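Local coordinates for protein sesquisabinene B synthase 2 (Santalum album, PDB 6A2C) that probably converts farnesyl diphosphate into the sesquiterpene sesquisabinene B, using magnesium ions to draw off the diphosphate and start the cyclisation, at residues E407-N412 / L475-C480; G418-L423 / A451-C456; R457-L462 / G498-W503. One frame throughout, in Å; residues are numbered along the deposited sequence.

Interaction 1: residues E407-N412 / L475-C480; sequences EEYLDN and LKSIQC. With FPP (farnesyl diphosphate), chain C.
Y409, on helix 406-416, and C480, in the first turn of helix 477-485, bring the two backbones nearest, with their CA atoms 7.3 Å apart. The tyrosine ring spans this gap: CG lies anti to the backbone N (chi1 168°), which carries the ring along the backbone of L475 to S477. C480 SG packs against Y409 CB at 3.7 Å and lies obliquely to the ring, 4.4 Å from its centroid, a sulfur-aromatic contact that suits a small, polarisable side chain. Further out, Y409 CE1 comes within 3.2 Å of L475 O, and the carbonyl carbon of K476 lies over one ring face. S477 OG meets the ring edge, 3.4 Å from Y409 CE2, and also touches L410 CD2. Both S477 OG and Y409 OH are hydrogen-bonded to D461. The tyrosine hydroxyl also accepts from a water, 3.0 Å from Y409 OH, that in turn accepts from K476 NZ. K476, the N-cap residue, bends at chi2 and donates from NZ to FPP O3B at 3.0 Å, a reach that lysine's length allows. Helix 447-462, with R457 and D461, lies alongside Y409, L410 and K476; helix 377-400 meets L475 through W397, and helix 489-510 meets S477 through I496.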
loop_
_atom_site.group_PDB
_atom_site.type_symbol
_atom_site.label_atom_id
_atom_site.label_comp_id
_atom_site.label_asym_id
_atom_site.label_seq_id
_atom_site.Cartn_x
_atom_site.Cartn_y
_atom_site.Cartn_z
ATOM N N GLU A 407 18.017 -29.869 -23.713
ATOM C CA GLU A 407 17.323 -28.929 -24.631
ATOM C C GLU A 407 15.819 -28.884 -24.299
ATOM O O GLU A 407 15.325 -27.781 -24.183
ATOM C CB GLU A 407 17.643 -29.219 -26.108
ATOM C CG GLU A 407 18.267 -28.005 -26.813
ATOM C CD GLU A 407 19.766 -27.761 -26.616
ATOM O OE1 GLU A 407 20.436 -28.653 -26.016
ATOM O OE2 GLU A 407 20.287 -26.687 -27.106
ATOM N N GLU A 408 15.134 -30.011 -24.072
ATOM C CA GLU A 408 13.704 -30.014 -23.694
ATOM C C GLU A 408 13.537 -29.331 -22.327
ATOM O O GLU A 408 12.591 -28.543 -22.169
ATOM C CB GLU A 408 13.103 -31.415 -23.680
ATOM C CG GLU A 408 11.606 -31.443 -23.396
ATOM C CD GLU A 408 10.948 -32.831 -23.335
ATOM O OE1 GLU A 408 11.643 -33.809 -22.982
ATOM O OE2 GLU A 408 9.709 -32.920 -23.570
ATOM N N TYR A 409 14.390 -29.652 -21.368
ATOM C CA TYR A 409 14.318 -29.068 -20.013
ATOM C C TYR A 409 14.442 -27.541 -20.103
ATOM O O TYR A 409 13.576 -26.830 -19.601
ATOM C CB TYR A 409 15.420 -29.658 -19.144
ATOM C CG TYR A 409 15.595 -28.908 -17.861
ATOM C CD1 TYR A 409 14.645 -29.006 -16.869
ATOM C CD2 TYR A 409 16.667 -28.050 -17.679
ATOM C CE1 TYR A 409 14.779 -28.318 -15.681
ATOM C CE2 TYR A 409 16.846 -27.396 -16.480
ATOM C CZ TYR A 409 15.880 -27.507 -15.493
ATOM O OH TYR A 409 16.029 -26.828 -14.324
ATOM N N LEU A 410 15.469 -27.041 -20.786
ATOM C CA LEU A 410 15.801 -25.594 -20.766
ATOM C C LEU A 410 14.718 -24.797 -21.494
ATOM O O LEU A 410 14.388 -23.684 -21.052
ATOM C CB LEU A 410 17.172 -25.344 -21.398
ATOM C CG LEU A 410 18.371 -25.665 -20.517
ATOM C CD1 LEU A 410 19.648 -25.335 -21.268
ATOM C CD2 LEU A 410 18.323 -24.912 -19.190
ATOM N N ASP A 411 14.134 -25.334 -22.563
ATOM C CA ASP A 411 13.024 -24.633 -23.264
ATOM C C ASP A 411 11.900 -24.271 -22.281
ATOM O O ASP A 411 11.351 -23.193 -22.412
ATOM C CB ASP A 411 12.500 -25.432 -24.454
ATOM C CG ASP A 411 11.862 -24.540 -25.500
ATOM O OD1 ASP A 411 12.455 -23.492 -25.799
ATOM O OD2 ASP A 411 10.771 -24.893 -25.989
ATOM N N ASN A 412 11.603 -25.157 -21.337
ATOM C CA ASN A 412 10.548 -24.909 -20.325
ATOM C C ASN A 412 11.136 -24.159 -19.115
ATOM O O ASN A 412 10.433 -23.311 -18.527
ATOM C CB ASN A 412 9.966 -26.222 -19.859
ATOM C CG ASN A 412 8.767 -26.076 -18.983
ATOM O OD1 ASN A 412 7.728 -25.612 -19.437
ATOM N ND2 ASN A 412 8.888 -26.540 -17.751
ATOM N N LEU A 475 15.383 -33.303 -12.804
ATOM C CA LEU A 475 14.759 -32.098 -13.398
ATOM C C LEU A 475 15.583 -30.853 -13.082
ATOM O O LEU A 475 14.958 -29.820 -12.806
ATOM C CB LEU A 475 13.331 -31.958 -12.872
ATOM C CG LEU A 475 12.343 -33.023 -13.335
ATOM C CD1 LEU A 475 10.952 -32.412 -13.467
ATOM C CD2 LEU A 475 12.783 -33.655 -14.647
ATOM N N LYS A 476 16.906 -30.945 -13.270
ATOM C CA LYS A 476 17.798 -29.764 -13.196
ATOM C C LYS A 476 18.804 -29.897 -14.355
ATOM O O LYS A 476 18.930 -31.018 -14.854
ATOM C CB LYS A 476 18.389 -29.518 -11.801
ATOM C CG LYS A 476 17.410 -29.263 -10.663
ATOM C CD LYS A 476 16.617 -27.980 -10.780
ATOM C CE LYS A 476 15.410 -27.956 -9.865
ATOM N NZ LYS A 476 14.490 -26.834 -10.163
ATOM N N SER A 477 19.518 -28.834 -14.726
ATOM C CA SER A 477 20.404 -28.764 -15.921
ATOM C C SER A 477 21.458 -29.882 -15.870
ATOM O O SER A 477 21.577 -30.590 -16.847
ATOM C CB SER A 477 21.075 -27.415 -16.054
ATOM O OG SER A 477 20.106 -26.399 -16.270
ATOM N N ILE A 478 22.237 -29.986 -14.787
ATOM C CA ILE A 478 23.424 -30.888 -14.779
ATOM C C ILE A 478 22.923 -32.320 -15.001
ATOM O O ILE A 478 23.455 -32.996 -15.885
ATOM C CB ILE A 478 24.245 -30.747 -13.485
ATOM C CG1 ILE A 478 24.910 -29.373 -13.380
ATOM C CG2 ILE A 478 25.278 -31.855 -13.402
ATOM C CD1 ILE A 478 25.429 -29.034 -12.004
ATOM N N GLN A 479 21.893 -32.734 -14.263
ATOM C CA GLN A 479 21.403 -34.125 -14.286
ATOM C C GLN A 479 20.776 -34.411 -15.648
ATOM O O GLN A 479 20.916 -35.563 -16.135
ATOM C CB GLN A 479 20.432 -34.382 -13.137
ATOM C CG GLN A 479 20.074 -35.854 -12.972
ATOM C CD GLN A 479 21.236 -36.755 -12.609
ATOM O OE1 GLN A 479 21.463 -37.768 -13.261
ATOM N NE2 GLN A 479 21.965 -36.409 -11.552
ATOM N N CYS A 480 20.107 -33.421 -16.255
ATOM C CA CYS A 480 19.441 -33.625 -17.559
ATOM C C CYS A 480 20.531 -33.943 -18.577
ATOM O O CYS A 480 20.345 -34.851 -19.376
ATOM C CB CYS A 480 18.610 -32.420 -18.003
ATOM S SG CYS A 480 16.993 -32.366 -17.205
HETATM C C1 FPP C . 13.643 -19.527 -6.065
HETATM O O1 FPP C . 14.332 -20.765 -5.841
HETATM C C2 FPP C . 14.137 -18.710 -7.223
HETATM C C3 FPP C . 13.331 -18.322 -8.208
HETATM C C4 FPP C . 11.870 -18.677 -8.236
HETATM C C5 FPP C . 13.837 -17.573 -9.409
HETATM C C6 FPP C . 13.188 -16.230 -9.661
HETATM C C7 FPP C . 13.790 -15.126 -8.850
HETATM C C8 FPP C . 13.350 -14.645 -7.696
HETATM C C10 FPP C . 12.183 -15.197 -6.957
HETATM C C9 FPP C . 13.983 -13.452 -7.063
HETATM C C11 FPP C . 13.251 -12.210 -7.458
HETATM C C12 FPP C . 13.905 -11.451 -8.569
HETATM C C13 FPP C . 13.715 -10.183 -8.920
HETATM C C14 FPP C . 14.360 -9.562 -10.125
HETATM C C15 FPP C . 12.843 -9.241 -8.143
HETATM P PA FPP C . 14.096 -22.160 -6.661
HETATM O O1A FPP C . 15.550 -22.435 -6.956
HETATM O O2A FPP C . 13.143 -23.284 -6.134
HETATM O O3A FPP C . 13.464 -21.892 -8.147
HETATM P PB FPP C . 13.107 -23.260 -9.096
HETATM O O1B FPP C . 12.154 -24.179 -8.315
HETATM O O2B FPP C . 12.460 -22.737 -10.364
HETATM O O3B FPP C . 14.423 -23.920 -9.387
HETATM O O HOH W 1 13.432 -26.418 -12.919
#

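Interaction 2: residues G418-L423 / A451-C456; sequences GFPNLL and ASCILC. With FPP (farnesyl diphosphate), chain C.
F419 O accepts the amide of L423 in a short helical bond, 2.7 Å from L423 N, and both residues turn their side chains onto residues 451-456 of helix 447-462. Here the two helices run at 131° to each other, their axes 9.9 Å apart at closest. The F419 ring meets C456 through one face: SG stands over the ring centre, 3.8 Å from the centroid, because with chi1 at -70° it lies beside its own backbone N. C456 CB is closer still to the rim, 3.4 Å from F419 CD2. One turn back, C453 SG packs on the pyrrolidine of P420, 3.5 Å from CD, and next to F419 CB. A compact thiol suits this site, where the helices come near. L423 CD1 ends against S452 OG at 3.7 Å, but that hydroxyl spends its polarity on the carbonyl of T525, in helix 521-535. Beyond the ring, F419 CE2 is 4.0 Å from FPP C6, while L422 CD1 touches the prenyl chain at C12. With an alanine in place of F419, C456 SG would probably lose its aromatic partner and a gap would open beside the farnesyl chain. F419 and L422 thus give this wall of the pocket a nonpolar lining, and the cysteine sulfurs back the ring from the helix side; the aromatic face is consistent with holding a prenyl chain and, probably, with steadying the carbocations formed from it.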
loop_
_atom_site.group_PDB
_atom_site.type_symbol
_atom_site.label_atom_id
_atom_site.label_comp_id
_atom_site.label_asym_id
_atom_site.label_seq_id
_atom_site.Cartn_x
_atom_site.Cartn_y
_atom_site.Cartn_z
ATOM N N GLY A 418 11.184 -17.710 -14.086
ATOM C CA GLY A 418 10.333 -16.547 -13.780
ATOM C C GLY A 418 10.836 -15.273 -14.417
ATOM O O GLY A 418 10.207 -14.211 -14.252
ATOM N N PHE A 419 11.928 -15.342 -15.175
ATOM C CA PHE A 419 12.530 -14.119 -15.746
ATOM C C PHE A 419 11.761 -13.613 -16.949
ATOM O O PHE A 419 11.758 -12.404 -17.154
ATOM C CB PHE A 419 14.032 -14.270 -15.928
ATOM C CG PHE A 419 14.710 -14.027 -14.612
ATOM C CD1 PHE A 419 14.827 -12.745 -14.109
ATOM C CD2 PHE A 419 15.028 -15.088 -13.785
ATOM C CE1 PHE A 419 15.325 -12.529 -12.828
ATOM C CE2 PHE A 419 15.566 -14.879 -12.532
ATOM C CZ PHE A 419 15.726 -13.590 -12.053
ATOM N N PRO A 420 11.101 -14.454 -17.785
ATOM C CA PRO A 420 10.160 -13.908 -18.764
ATOM C C PRO A 420 9.092 -13.040 -18.082
ATOM O O PRO A 420 8.813 -11.935 -18.577
ATOM C CB PRO A 420 9.604 -15.126 -19.487
ATOM C CG PRO A 420 10.752 -16.125 -19.360
ATOM C CD PRO A 420 11.296 -15.899 -17.948
ATOM N N ASN A 421 8.580 -13.500 -16.956
ATOM C CA ASN A 421 7.589 -12.767 -16.127
ATOM C C ASN A 421 8.224 -11.457 -15.665
ATOM O O ASN A 421 7.693 -10.328 -15.946
ATOM C CB ASN A 421 7.123 -13.655 -14.973
ATOM C CG ASN A 421 5.998 -13.070 -14.148
ATOM O OD1 ASN A 421 5.740 -11.861 -14.187
ATOM N ND2 ASN A 421 5.318 -13.935 -13.394
ATOM N N LEU A 422 9.332 -11.555 -14.941
ATOM C CA LEU A 422 9.981 -10.343 -14.388
ATOM C C LEU A 422 10.373 -9.386 -15.518
ATOM O O LEU A 422 10.173 -8.156 -15.343
ATOM C CB LEU A 422 11.174 -10.768 -13.513
ATOM C CG LEU A 422 10.747 -11.416 -12.205
ATOM C CD1 LEU A 422 11.890 -12.148 -11.504
ATOM C CD2 LEU A 422 10.170 -10.352 -11.281
ATOM N N LEU A 423 10.951 -9.882 -16.608
ATOM C CA LEU A 423 11.489 -8.978 -17.662
ATOM C C LEU A 423 10.348 -8.340 -18.457
ATOM O O LEU A 423 10.437 -7.114 -18.731
ATOM C CB LEU A 423 12.478 -9.716 -18.566
ATOM C CG LEU A 423 13.858 -9.954 -17.937
ATOM C CD1 LEU A 423 14.702 -10.788 -18.854
ATOM C CD2 LEU A 423 14.564 -8.624 -17.650
ATOM N N ALA A 451 18.495 -15.309 -24.074
ATOM C CA ALA A 451 19.850 -15.481 -23.506
ATOM C C ALA A 451 19.808 -15.185 -22.009
ATOM O O ALA A 451 20.310 -16.003 -21.234
ATOM C CB ALA A 451 20.815 -14.576 -24.225
ATOM N N SER A 452 19.251 -14.045 -21.618
ATOM C CA SER A 452 19.113 -13.643 -20.200
ATOM C C SER A 452 18.322 -14.712 -19.419
ATOM O O SER A 452 18.758 -15.102 -18.337
ATOM C CB SER A 452 18.524 -12.270 -20.109
ATOM O OG SER A 452 18.270 -11.928 -18.759
ATOM N N CYS A 453 17.148 -15.152 -19.898
ATOM C CA CYS A 453 16.299 -16.132 -19.171
ATOM C C CYS A 453 17.019 -17.482 -19.028
ATOM O O CYS A 453 16.993 -18.057 -17.914
ATOM C CB CYS A 453 14.923 -16.284 -19.828
ATOM S SG CYS A 453 14.028 -14.700 -19.847
ATOM N N ILE A 454 17.675 -17.963 -20.080
ATOM C CA ILE A 454 18.405 -19.240 -20.029
ATOM C C ILE A 454 19.538 -19.062 -19.012
ATOM O O ILE A 454 19.764 -19.965 -18.237
ATOM C CB ILE A 454 18.946 -19.691 -21.405
ATOM C CG1 ILE A 454 17.823 -20.222 -22.286
ATOM C CG2 ILE A 454 20.030 -20.747 -21.220
ATOM C CD1 ILE A 454 18.241 -20.516 -23.694
ATOM N N LEU A 455 20.244 -17.954 -19.057
ATOM C CA LEU A 455 21.395 -17.737 -18.130
ATOM C C LEU A 455 20.889 -17.804 -16.684
ATOM O O LEU A 455 21.472 -18.569 -15.860
ATOM C CB LEU A 455 22.033 -16.390 -18.450
ATOM C CG LEU A 455 23.108 -16.438 -19.525
ATOM C CD1 LEU A 455 23.402 -15.060 -20.062
ATOM C CD2 LEU A 455 24.365 -17.083 -18.987
ATOM N N CYS A 456 19.800 -17.093 -16.370
ATOM C CA CYS A 456 19.275 -17.069 -14.987
ATOM C C CYS A 456 18.948 -18.494 -14.505
ATOM O O CYS A 456 19.255 -18.846 -13.330
ATOM C CB CYS A 456 18.065 -16.147 -14.899
ATOM S SG CYS A 456 18.507 -14.404 -15.087
HETATM C C1 FPP C . 13.643 -19.527 -6.065
HETATM O O1 FPP C . 14.332 -20.765 -5.841
HETATM C C2 FPP C . 14.137 -18.710 -7.223
HETATM C C3 FPP C . 13.331 -18.322 -8.208
HETATM C C4 FPP C . 11.870 -18.677 -8.236
HETATM C C5 FPP C . 13.837 -17.573 -9.409
HETATM C C6 FPP C . 13.188 -16.230 -9.661
HETATM C C7 FPP C . 13.790 -15.126 -8.850
HETATM C C8 FPP C . 13.350 -14.645 -7.696
HETATM C C10 FPP C . 12.183 -15.197 -6.957
HETATM C C9 FPP C . 13.983 -13.452 -7.063
HETATM C C11 FPP C . 13.251 -12.210 -7.458
HETATM C C12 FPP C . 13.905 -11.451 -8.569
HETATM C C13 FPP C . 13.715 -10.183 -8.920
HETATM C C14 FPP C . 14.360 -9.562 -10.125
HETATM C C15 FPP C . 12.843 -9.241 -8.143
HETATM P PA FPP C . 14.096 -22.160 -6.661
HETATM O O1A FPP C . 15.550 -22.435 -6.956
HETATM O O2A FPP C . 13.143 -23.284 -6.134
HETATM O O3A FPP C . 13.464 -21.892 -8.147
HETATM P PB FPP C . 13.107 -23.260 -9.096
HETATM O O1B FPP C . 12.154 -24.179 -8.315
HETATM O O2B FPP C . 12.460 -22.737 -10.364
HETATM O O3B FPP C . 14.423 -23.920 -9.387
#

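Interaction 3: residues R457-L462 / G498-W503; sequences RIINDL and GLVRMW. With MG (magnesium ion), chain F; FPP (farnesyl diphosphate), chain C.
V500 and I458 form the tight part of this contact, their CG2 methyls pressed to 3.5 Å, closer than usual for two carbons. The helices run nearly antiparallel, at 154°, with their axes 10.3 Å apart, and beta-branched residues fill this separation with short, stiff side chains that slide past each other in opposite directions. A chi1 of 169° sets V500 CG2 beside its own backbone N, where it also receives L462 CD1 at 3.9 Å. I458 CD1 reaches the other way, crossing L499 at about a right angle, 3.9 Å from its CB. The fit slackens at I459, whose CG1 stays 4.4 Å from V500 CG2, while L462 and L499 form the rim, partly open to solvent. No hydrogen bond links the two segments; the contact is hydrocarbon against hydrocarbon.

The polar residues of 457-462 leave from another side of the helix. R457, bent at chi2 and chi3, grips the terminal phosphate of FPP with two nitrogens: NH1 donates to O3B at 3.0 Å in a nearly straight bond (175°), and NH2 donates to O2B at 2.8 Å. NH1 also forms a salt bridge, in the plane of the guanidinium, to OD1 of D461, met on its syn side, which helps fix the rotation of the guanidinium. N460 binds magnesium through OD1 at 2.4 Å; its ND2 donates to FPP O1A. Two FPP oxygens and three waters complete the six-ligand shell, and one of those waters donates to D461 OD1. An amide suits N460 because it offers the metal an oxygen and the phosphate an N-H. N460, with T464 four residues further on, fits the start of the NSE/DTE metal-binding motif of class I terpene synthases, whose helical bundle holds the diphosphate and its magnesium ions.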
loop_
_atom_site.group_PDB
_atom_site.type_symbol
_atom_site.label_atom_id
_atom_site.label_comp_id
_atom_site.label_asym_id
_atom_site.label_seq_id
_atom_site.Cartn_x
_atom_site.Cartn_y
_atom_site.Cartn_z
ATOM N N ARG A 457 18.331 -19.315 -15.381
ATOM C CA ARG A 457 17.963 -20.710 -15.059
ATOM C C ARG A 457 19.233 -21.520 -14.839
ATOM O O ARG A 457 19.312 -22.212 -13.817
ATOM C CB ARG A 457 17.085 -21.315 -16.164
ATOM C CG ARG A 457 16.987 -22.829 -16.146
ATOM C CD ARG A 457 16.582 -23.378 -14.819
ATOM N NE ARG A 457 15.243 -23.001 -14.411
ATOM C CZ ARG A 457 14.733 -23.157 -13.197
ATOM N NH1 ARG A 457 15.468 -23.644 -12.216
ATOM N NH2 ARG A 457 13.469 -22.819 -12.965
ATOM N N ILE A 458 20.183 -21.467 -15.756
ATOM C CA ILE A 458 21.362 -22.368 -15.667
ATOM C C ILE A 458 22.187 -21.958 -14.441
ATOM O O ILE A 458 22.734 -22.843 -13.731
ATOM C CB ILE A 458 22.174 -22.281 -16.949
ATOM C CG1 ILE A 458 21.541 -23.143 -18.048
ATOM C CG2 ILE A 458 23.605 -22.659 -16.671
ATOM C CD1 ILE A 458 22.313 -23.020 -19.349
ATOM N N ILE A 459 22.267 -20.661 -14.190
ATOM C CA ILE A 459 23.046 -20.156 -13.024
ATOM C C ILE A 459 22.378 -20.650 -11.741
ATOM O O ILE A 459 23.121 -21.131 -10.860
ATOM C CB ILE A 459 23.205 -18.629 -13.077
ATOM C CG1 ILE A 459 24.097 -18.180 -14.233
ATOM C CG2 ILE A 459 23.742 -18.118 -11.748
ATOM C CD1 ILE A 459 23.915 -16.717 -14.630
ATOM N N ASN A 460 21.051 -20.556 -11.629
ATOM C CA ASN A 460 20.274 -21.098 -10.491
ATOM C C ASN A 460 20.592 -22.597 -10.353
ATOM O O ASN A 460 20.935 -23.030 -9.234
ATOM C CB ASN A 460 18.775 -20.820 -10.602
ATOM C CG ASN A 460 17.936 -21.352 -9.454
ATOM O OD1 ASN A 460 17.477 -22.488 -9.497
ATOM N ND2 ASN A 460 17.552 -20.484 -8.536
ATOM N N ASP A 461 20.574 -23.348 -11.450
ATOM C CA ASP A 461 20.801 -24.819 -11.411
ATOM C C ASP A 461 22.228 -25.165 -10.965
ATOM O O ASP A 461 22.408 -26.192 -10.318
ATOM C CB ASP A 461 20.438 -25.444 -12.753
ATOM C CG ASP A 461 18.946 -25.538 -12.990
ATOM O OD1 ASP A 461 18.187 -24.942 -12.215
ATOM O OD2 ASP A 461 18.568 -26.204 -13.947
ATOM N N LEU A 462 23.196 -24.331 -11.307
ATOM C CA LEU A 462 24.615 -24.583 -10.968
ATOM C C LEU A 462 24.878 -24.281 -9.490
ATOM O O LEU A 462 25.802 -24.858 -8.950
ATOM C CB LEU A 462 25.488 -23.693 -11.852
ATOM C CG LEU A 462 25.781 -24.202 -13.259
ATOM C CD1 LEU A 462 26.493 -23.131 -14.063
ATOM C CD2 LEU A 462 26.611 -25.473 -13.221
ATOM N N GLY A 498 30.224 -23.995 -19.578
ATOM C CA GLY A 498 30.492 -23.593 -20.957
ATOM C C GLY A 498 29.284 -22.920 -21.578
ATOM O O GLY A 498 29.468 -21.940 -22.324
ATOM N N LEU A 499 28.080 -23.391 -21.267
ATOM C CA LEU A 499 26.838 -22.746 -21.770
ATOM C C LEU A 499 26.738 -21.344 -21.190
ATOM O O LEU A 499 26.304 -20.438 -21.912
ATOM C CB LEU A 499 25.623 -23.585 -21.377
ATOM C CG LEU A 499 25.483 -24.937 -22.085
ATOM C CD1 LEU A 499 24.128 -25.545 -21.765
ATOM C CD2 LEU A 499 25.660 -24.794 -23.592
ATOM N N VAL A 500 27.047 -21.175 -19.910
ATOM C CA VAL A 500 26.989 -19.812 -19.300
ATOM C C VAL A 500 27.896 -18.903 -20.108
ATOM O O VAL A 500 27.467 -17.797 -20.477
ATOM C CB VAL A 500 27.407 -19.843 -17.826
ATOM C CG1 VAL A 500 27.619 -18.441 -17.278
ATOM C CG2 VAL A 500 26.383 -20.617 -17.023
ATOM N N ARG A 501 29.138 -19.332 -20.357
ATOM C CA ARG A 501 30.100 -18.465 -21.100
ATOM C C ARG A 501 29.564 -18.170 -22.511
ATOM O O ARG A 501 29.644 -16.993 -22.957
ATOM C CB ARG A 501 31.494 -19.104 -21.142
ATOM C CG ARG A 501 32.186 -19.082 -19.782
ATOM C CD ARG A 501 33.658 -19.480 -19.854
ATOM N NE ARG A 501 33.839 -20.770 -20.475
ATOM C CZ ARG A 501 33.806 -21.934 -19.845
ATOM N NH1 ARG A 501 33.610 -21.984 -18.543
ATOM N NH2 ARG A 501 33.993 -23.050 -20.528
ATOM N N MET A 502 28.993 -19.174 -23.173
ATOM C CA MET A 502 28.429 -19.015 -24.545
ATOM C C MET A 502 27.273 -17.994 -24.535
ATOM O O MET A 502 27.225 -17.086 -25.372
ATOM C CB MET A 502 27.931 -20.371 -25.070
ATOM C CG MET A 502 27.341 -20.289 -26.477
ATOM S SD MET A 502 25.545 -19.937 -26.494
ATOM C CE MET A 502 24.978 -21.509 -25.848
ATOM N N TRP A 503 26.310 -18.139 -23.639
ATOM C CA TRP A 503 25.148 -17.213 -23.677
ATOM C C TRP A 503 25.570 -15.774 -23.338
ATOM O O TRP A 503 24.983 -14.856 -23.887
ATOM C CB TRP A 503 24.015 -17.733 -22.804
ATOM C CG TRP A 503 23.261 -18.873 -23.408
ATOM C CD1 TRP A 503 23.251 -20.169 -22.986
ATOM C CD2 TRP A 503 22.392 -18.815 -24.550
ATOM N NE1 TRP A 503 22.439 -20.920 -23.788
ATOM C CE2 TRP A 503 21.898 -20.118 -24.757
ATOM C CE3 TRP A 503 21.989 -17.798 -25.419
ATOM C CZ2 TRP A 503 21.028 -20.424 -25.799
ATOM C CZ3 TRP A 503 21.120 -18.098 -26.441
ATOM C CH2 TRP A 503 20.648 -19.395 -26.626
HETATM MG MG MG F . 16.059 -23.805 -8.148
HETATM C C1 FPP C . 13.643 -19.527 -6.065
HETATM O O1 FPP C . 14.332 -20.765 -5.841
HETATM C C2 FPP C . 14.137 -18.710 -7.223
HETATM C C3 FPP C . 13.331 -18.322 -8.208
HETATM C C4 FPP C . 11.870 -18.677 -8.236
HETATM C C5 FPP C . 13.837 -17.573 -9.409
HETATM C C6 FPP C . 13.188 -16.230 -9.661
HETATM C C7 FPP C . 13.790 -15.126 -8.850
HETATM C C8 FPP C . 13.350 -14.645 -7.696
HETATM C C10 FPP C . 12.183 -15.197 -6.957
HETATM C C9 FPP C . 13.983 -13.452 -7.063
HETATM C C11 FPP C . 13.251 -12.210 -7.458
HETATM C C12 FPP C . 13.905 -11.451 -8.569
HETATM C C13 FPP C . 13.715 -10.183 -8.920
HETATM C C14 FPP C . 14.360 -9.562 -10.125
HETATM C C15 FPP C . 12.843 -9.241 -8.143
HETATM P PA FPP C . 14.096 -22.160 -6.661
HETATM O O1A FPP C . 15.550 -22.435 -6.956
HETATM O O2A FPP C . 13.143 -23.284 -6.134
HETATM O O3A FPP C . 13.464 -21.892 -8.147
HETATM P PB FPP C . 13.107 -23.260 -9.096
HETATM O O1B FPP C . 12.154 -24.179 -8.315
HETATM O O2B FPP C . 12.460 -22.737 -10.364
HETATM O O3B FPP C . 14.423 -23.920 -9.387
HETATM O O HOH W 2 17.324 -24.945 -9.486
HETATM O O HOH W 3 15.220 -25.440 -7.026
HETATM O O HOH W 4 18.065 -23.737 -7.258
#

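In the fold
All three contacts are buried around one FPP molecule, two helix on helix, interaction 1 a helix against a loop and first helical turn. Interaction 2, nearest the centre of the chain, is almost wholly apolar and borders the prenyl tail. Interaction 1, its centre about 22 Å from that of the chain, mixes aromatic packing with water and a lysine at the diphosphate end. Interaction 3 combines both characters: an aliphatic seam on one side, metal and phosphate ligands on another. Helix 447-462 serves interactions 2 and 3, and W503 packs on A451, I454 and L455 between them. D461 ties interaction 3 to interaction 1 through the hydroxyls of Y409 and S477. Interactions 1 and 2 do not touch.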